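Long-range contacts in putative uncharacterized protein smu.1377c (Streptococcus mutans, PDB 3L7V), which is of unknown function but may bind double-stranded RNA and take part in tRNA modification: residues G93-G98 and G157-V162; L127-P132 and V240-K245. All blocks are in the same frame, centred on the assembly; numbering follows the deposited sequence.

Overall arrangement
Contact 1 pairs strand 94-96 with strand 158-163, and contact 2 pairs strand 127-132 with strand 239-241; their centres lie about 10 Å apart in one mixed beta-sheet. The local strand order is 94-96, 158-163, 127-132, 239-241, so the two parallel pairings flank an antiparallel one. That middle seam joins them directly: Leu131 N lies 3.0 Å from Ser159 O, and Phe161 N 3.0 Å from Cys129 O, both probable hydrogen bonds. Tyr117 of helix 111-123 ties the two together, hydrogen-bonding Phe161 O in contact 1 and touching Cys129 and Leu131 in contact 2. Along the chain the segments alternate, 93-98, 127-132, 157-162 and 240-245, so four strands far apart in sequence are knit side by side into one sheet.

Contact 1 (G93-G98 and G157-V162); sequences GVVLCG and GTSCFV
With CG1 of Val95 anti to the backbone N and the Phe161 ring swung to the side of its own backbone N (chi1 -69°), the two side chains run alongside each other in the same direction. The isopropyl group lies against the CD1/CE1 side of the ring: Val95 CB is 3.8 Å from Phe161 CD1, and Val95 CG1 is 3.9 Å from Phe161 CE1. The CG2 branch lies over one ring face and also reaches Ser159 CB. Cys97 meets the same ring differently. Its SG sits at the edge, in the ring plane, 3.8 Å from Phe161 CD1, and the direction from ring centroid to sulfur is 83° off the ring normal, which defines an edge-on sulfur-aromatic contact. The Phe161 ring also meets that of Trp133, while Leu103 and Leu106 of helix 100-106 pack against it.

Three backbone bonds identify the pairing as parallel beta-sheet. The Val95 N-H bonds to Cys160 O, and Val95 O accepts the N-H of Val162, thus bridging the residues before and after Phe161; Cys97 N then bonds to Val162 O at 3.1 Å. The short strand axes diverge by 37° while approaching to 4.9 Å, a marked twist within the large mixed sheet of this YrdC-like protein. Strand 94-96 is an interior strand, since Val94 and Leu96 hydrogen-bond through their backbones to Ala186 and Val184 on its other edge.

Val94 and Val162 cross obliquely on the opposite face from Phe161, bringing Val94 CG2 to 4.2 Å from Val162 CG2, while the other methyl, Val94 CG1, touches Cys160 CB. A sulfate ion, probably from the crystallisation liquor, lies near the Val94 side chain.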
loop_
_atom_site.group_PDB
_atom_site.type_symbol
_atom_site.label_atom_id
_atom_site.label_comp_id
_atom_site.label_asym_id
_atom_site.label_seq_id
_atom_site.Cartn_x
_atom_site.Cartn_y
_atom_site.Cartn_z
ATOM N N GLY A 93 -2.071 5.661 7.055
ATOM C CA GLY A 93 -1.357 5.347 5.823
ATOM C C GLY A 93 -1.061 3.848 5.746
ATOM O O GLY A 93 -1.149 3.135 6.752
ATOM N N VAL A 94 -0.704 3.370 4.556
ATOM C CA VAL A 94 -0.432 1.947 4.316
ATOM C C VAL A 94 1.072 1.652 4.260
ATOM O O VAL A 94 1.877 2.564 4.022
ATOM C CB VAL A 94 -1.052 1.507 2.978
ATOM C CG1 VAL A 94 -2.501 1.982 2.880
ATOM C CG2 VAL A 94 -0.241 2.050 1.818
ATOM N N VAL A 95 1.450 0.388 4.473
ATOM C CA VAL A 95 2.857 -0.042 4.384
ATOM C C VAL A 95 3.231 -0.606 2.997
ATOM O O VAL A 95 2.669 -1.608 2.555
ATOM C CB VAL A 95 3.207 -1.093 5.471
ATOM C CG1 VAL A 95 4.679 -1.455 5.405
ATOM C CG2 VAL A 95 2.856 -0.588 6.856
ATOM N N LEU A 96 4.181 0.035 2.317
ATOM C CA LEU A 96 4.603 -0.395 0.970
ATOM C C LEU A 96 5.758 -1.413 1.018
ATOM O O LEU A 96 6.879 -1.049 1.372
ATOM C CB LEU A 96 5.039 0.814 0.122
ATOM C CG LEU A 96 4.042 1.933 -0.216
ATOM C CD1 LEU A 96 4.755 3.097 -0.893
ATOM C CD2 LEU A 96 2.896 1.430 -1.086
ATOM N N CYS A 97 5.481 -2.668 0.648
ATOM C CA CYS A 97 6.476 -3.760 0.703
ATOM C C CYS A 97 7.265 -3.925 -0.610
ATOM O O CYS A 97 6.682 -4.059 -1.686
ATOM C CB CYS A 97 5.808 -5.105 1.098
ATOM S SG CYS A 97 5.129 -5.182 2.806
ATOM N N GLY A 98 8.590 -3.939 -0.510
ATOM C CA GLY A 98 9.455 -4.070 -1.671
ATOM C C GLY A 98 9.905 -5.505 -1.941
ATOM O O GLY A 98 10.608 -5.772 -2.929
ATOM N N GLY A 157 -3.861 -2.115 16.283
ATOM C CA GLY A 157 -2.494 -2.508 15.990
ATOM C C GLY A 157 -2.303 -3.173 14.632
ATOM O O GLY A 157 -1.335 -3.893 14.427
ATOM N N THR A 158 -3.222 -2.934 13.702
ATOM C CA THR A 158 -3.139 -3.537 12.374
ATOM C C THR A 158 -2.675 -2.496 11.354
ATOM O O THR A 158 -2.792 -1.291 11.610
ATOM C CB THR A 158 -4.510 -4.133 11.935
ATOM O OG1 THR A 158 -5.519 -3.115 11.949
ATOM C CG2 THR A 158 -4.949 -5.265 12.874
ATOM N N SER A 159 -2.140 -2.956 10.218
ATOM C CA SER A 159 -1.876 -2.092 9.052
ATOM C C SER A 159 -2.299 -2.780 7.755
ATOM O O SER A 159 -2.558 -3.996 7.749
ATOM C CB SER A 159 -0.390 -1.719 8.938
ATOM O OG SER A 159 0.103 -1.042 10.084
ATOM N N CYS A 160 -2.371 -2.003 6.668
ATOM C CA CYS A 160 -2.557 -2.552 5.322
ATOM C C CYS A 160 -1.200 -2.719 4.621
ATOM O O CYS A 160 -0.525 -1.724 4.347
ATOM C CB CYS A 160 -3.470 -1.652 4.469
ATOM S SG CYS A 160 -3.794 -2.297 2.771
ATOM N N PHE A 161 -0.815 -3.964 4.331
ATOM C CA PHE A 161 0.459 -4.266 3.656
ATOM C C PHE A 161 0.234 -4.524 2.150
ATOM O O PHE A 161 -0.542 -5.405 1.782
ATOM C CB PHE A 161 1.141 -5.498 4.300
ATOM C CG PHE A 161 1.654 -5.265 5.707
ATOM C CD1 PHE A 161 2.975 -4.895 5.933
ATOM C CD2 PHE A 161 0.817 -5.430 6.801
ATOM C CE1 PHE A 161 3.443 -4.687 7.213
ATOM C CE2 PHE A 161 1.279 -5.215 8.089
ATOM C CZ PHE A 161 2.596 -4.844 8.296
ATOM N N VAL A 162 0.925 -3.783 1.286
ATOM C CA VAL A 162 0.658 -3.808 -0.164
ATOM C C VAL A 162 1.870 -4.261 -0.967
ATOM O O VAL A 162 2.979 -3.846 -0.659
ATOM C CB VAL A 162 0.299 -2.388 -0.674
ATOM C CG1 VAL A 162 -0.145 -2.439 -2.112
ATOM C CG2 VAL A 162 -0.774 -1.767 0.187
#

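Contact 2 (L127-P132 and V240-K245); sequences LGCILP and VSMVDK
Gly128 and Val240 begin the pairing, with the Val240 N-H donating almost straight to Gly128 O, N to O 2.9 Å. At Cys129 the neighbouring strand is met by both backbone and side chain. Cys129 CA lies 3.2 Å from Val240 O, a CA-H...O contact, and Cys129 SG approaches Val240 CB at 4.2 Å on their shared sheet face. Cys129 CB, in turn, rests against Met242 CG. This face is packed by helix 111-123, whose Tyr117 touches Cys129 and whose Phe116 touches Met242, a selenomethionine.

Ile130 supplies the other two backbone bonds. Its N-H donates to Val240 O from a position tilted 26° from the carbonyl plane, whereas its O accepts the N-H of Met242 within the carbonyl plane, with a more bent N-H...O angle of 148°. The Ile130 side chain shares its face with Ser241, the opposite face from Cys129 and Val240.

At Leu131 the CD2 methyl comes to 3.6 Å from Met242 CB, and the two side chains run alongside in a common direction. Met242 CG stands beside its own backbone N, and the bend at chi2 leads the selenium end away from the strand. Pro132 ends the contact: its ring carbon CG is 4.0 Å from Val243 CG2, the Pro132 ring and the Val243 methyl passing in opposing senses. Val243 also packs on Thr158.

The bonding of Ile130 to the residues flanking Ser241, with the CA 128-to-132 and CA 240-to-243 directions only 6° apart, is the signature of a parallel beta-ladder. Its Ser241 backbone continues to Val265, making strand 239-241 an interior strand of the mixed sheet.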
loop_
_atom_site.group_PDB
_atom_site.type_symbol
_atom_site.label_atom_id
_atom_site.label_comp_id
_atom_site.label_asym_id
_atom_site.label_seq_id
_atom_site.Cartn_x
_atom_site.Cartn_y
_atom_site.Cartn_z
ATOM N N LEU A 127 -2.087 -5.955 -4.728
ATOM C CA LEU A 127 -2.879 -6.537 -3.636
ATOM C C LEU A 127 -2.577 -5.883 -2.278
ATOM O O LEU A 127 -1.409 -5.702 -1.936
ATOM C CB LEU A 127 -2.612 -8.064 -3.560
ATOM C CG LEU A 127 -3.201 -8.871 -2.404
ATOM C CD1 LEU A 127 -4.696 -9.160 -2.640
ATOM C CD2 LEU A 127 -2.424 -10.174 -2.233
ATOM N N GLY A 128 -3.621 -5.555 -1.507
ATOM C CA GLY A 128 -3.470 -5.094 -0.126
ATOM C C GLY A 128 -4.274 -5.888 0.923
ATOM O O GLY A 128 -5.453 -6.174 0.723
ATOM N N CYS A 129 -3.646 -6.253 2.042
ATOM C CA CYS A 129 -4.332 -7.021 3.086
ATOM C C CYS A 129 -4.109 -6.421 4.469
ATOM O O CYS A 129 -2.987 -6.035 4.818
ATOM C CB CYS A 129 -3.890 -8.501 3.106
ATOM S SG CYS A 129 -4.254 -9.548 1.640
ATOM N N ILE A 130 -5.175 -6.382 5.262
ATOM C CA ILE A 130 -5.122 -5.883 6.633
ATOM C C ILE A 130 -4.670 -6.996 7.573
ATOM O O ILE A 130 -5.391 -7.988 7.761
ATOM C CB ILE A 130 -6.500 -5.351 7.081
ATOM C CG1 ILE A 130 -6.980 -4.267 6.116
ATOM C CG2 ILE A 130 -6.453 -4.809 8.522
ATOM C CD1 ILE A 130 -8.255 -3.612 6.551
ATOM N N LEU A 131 -3.476 -6.818 8.154
ATOM C CA LEU A 131 -2.839 -7.802 9.048
ATOM C C LEU A 131 -2.363 -7.213 10.408
ATOM O O LEU A 131 -2.197 -6.005 10.538
ATOM C CB LEU A 131 -1.654 -8.459 8.317
ATOM C CG LEU A 131 -1.994 -9.333 7.097
ATOM C CD1 LEU A 131 -0.770 -9.583 6.206
ATOM C CD2 LEU A 131 -2.654 -10.661 7.534
ATOM N N PRO A 132 -2.140 -8.072 11.421
ATOM C CA PRO A 132 -1.506 -7.641 12.683
ATOM C C PRO A 132 0.021 -7.639 12.576
ATOM O O PRO A 132 0.564 -8.352 11.738
ATOM C CB PRO A 132 -1.924 -8.727 13.691
ATOM C CG PRO A 132 -2.808 -9.719 12.911
ATOM C CD PRO A 132 -2.490 -9.504 11.451
ATOM N N VAL A 240 -8.333 -6.609 1.117
ATOM C CA VAL A 240 -8.897 -7.814 1.769
ATOM C C VAL A 240 -8.573 -7.851 3.264
ATOM O O VAL A 240 -7.404 -7.805 3.643
ATOM C CB VAL A 240 -8.368 -9.130 1.127
ATOM C CG1 VAL A 240 -8.934 -10.358 1.844
ATOM C CG2 VAL A 240 -8.723 -9.197 -0.339
ATOM N N SER A 241 -9.594 -7.930 4.117
ATOM C CA SER A 241 -9.358 -8.049 5.558
ATOM C C SER A 241 -9.036 -9.492 5.976
ATOM O O SER A 241 -9.801 -10.415 5.686
ATOM C CB SER A 241 -10.568 -7.552 6.348
ATOM O OG SER A 241 -10.297 -7.629 7.741
HETATM N N MSE A 242 -7.916 -9.667 6.676
HETATM C CA MSE A 242 -7.433 -10.975 7.111
HETATM C C MSE A 242 -7.417 -11.098 8.645
HETATM O O MSE A 242 -6.644 -11.873 9.223
HETATM C CB MSE A 242 -6.026 -11.234 6.534
HETATM C CG MSE A 242 -5.990 -11.417 4.986
HETATM SE SE MSE A 242 -6.882 -13.088 4.431
HETATM C CE MSE A 242 -6.331 -13.123 2.542
ATOM N N VAL A 243 -8.321 -10.374 9.292
ATOM C CA VAL A 243 -8.297 -10.183 10.732
ATOM C C VAL A 243 -9.751 -10.238 11.194
ATOM O O VAL A 243 -10.640 -9.936 10.412
ATOM C CB VAL A 243 -7.670 -8.765 11.036
ATOM C CG1 VAL A 243 -8.741 -7.729 11.401
ATOM C CG2 VAL A 243 -6.590 -8.832 12.079
ATOM N N ASP A 244 -10.026 -10.630 12.441
ATOM C CA ASP A 244 -11.407 -10.513 12.926
ATOM C C ASP A 244 -11.683 -9.108 13.488
ATOM O O ASP A 244 -10.845 -8.210 13.374
ATOM C CB ASP A 244 -11.757 -11.600 13.945
ATOM C CG ASP A 244 -10.966 -11.471 15.227
ATOM O OD1 ASP A 244 -10.610 -12.520 15.801
ATOM O OD2 ASP A 244 -10.681 -10.330 15.654
ATOM N N LYS A 245 -12.849 -8.917 14.098
ATOM C CA LYS A 245 -13.274 -7.574 14.487
ATOM C C LYS A 245 -12.426 -6.962 15.603
ATOM O O LYS A 245 -12.438 -5.746 15.800
ATOM C CB LYS A 245 -14.768 -7.540 14.843
ATOM C CG LYS A 245 -15.153 -8.354 16.068
#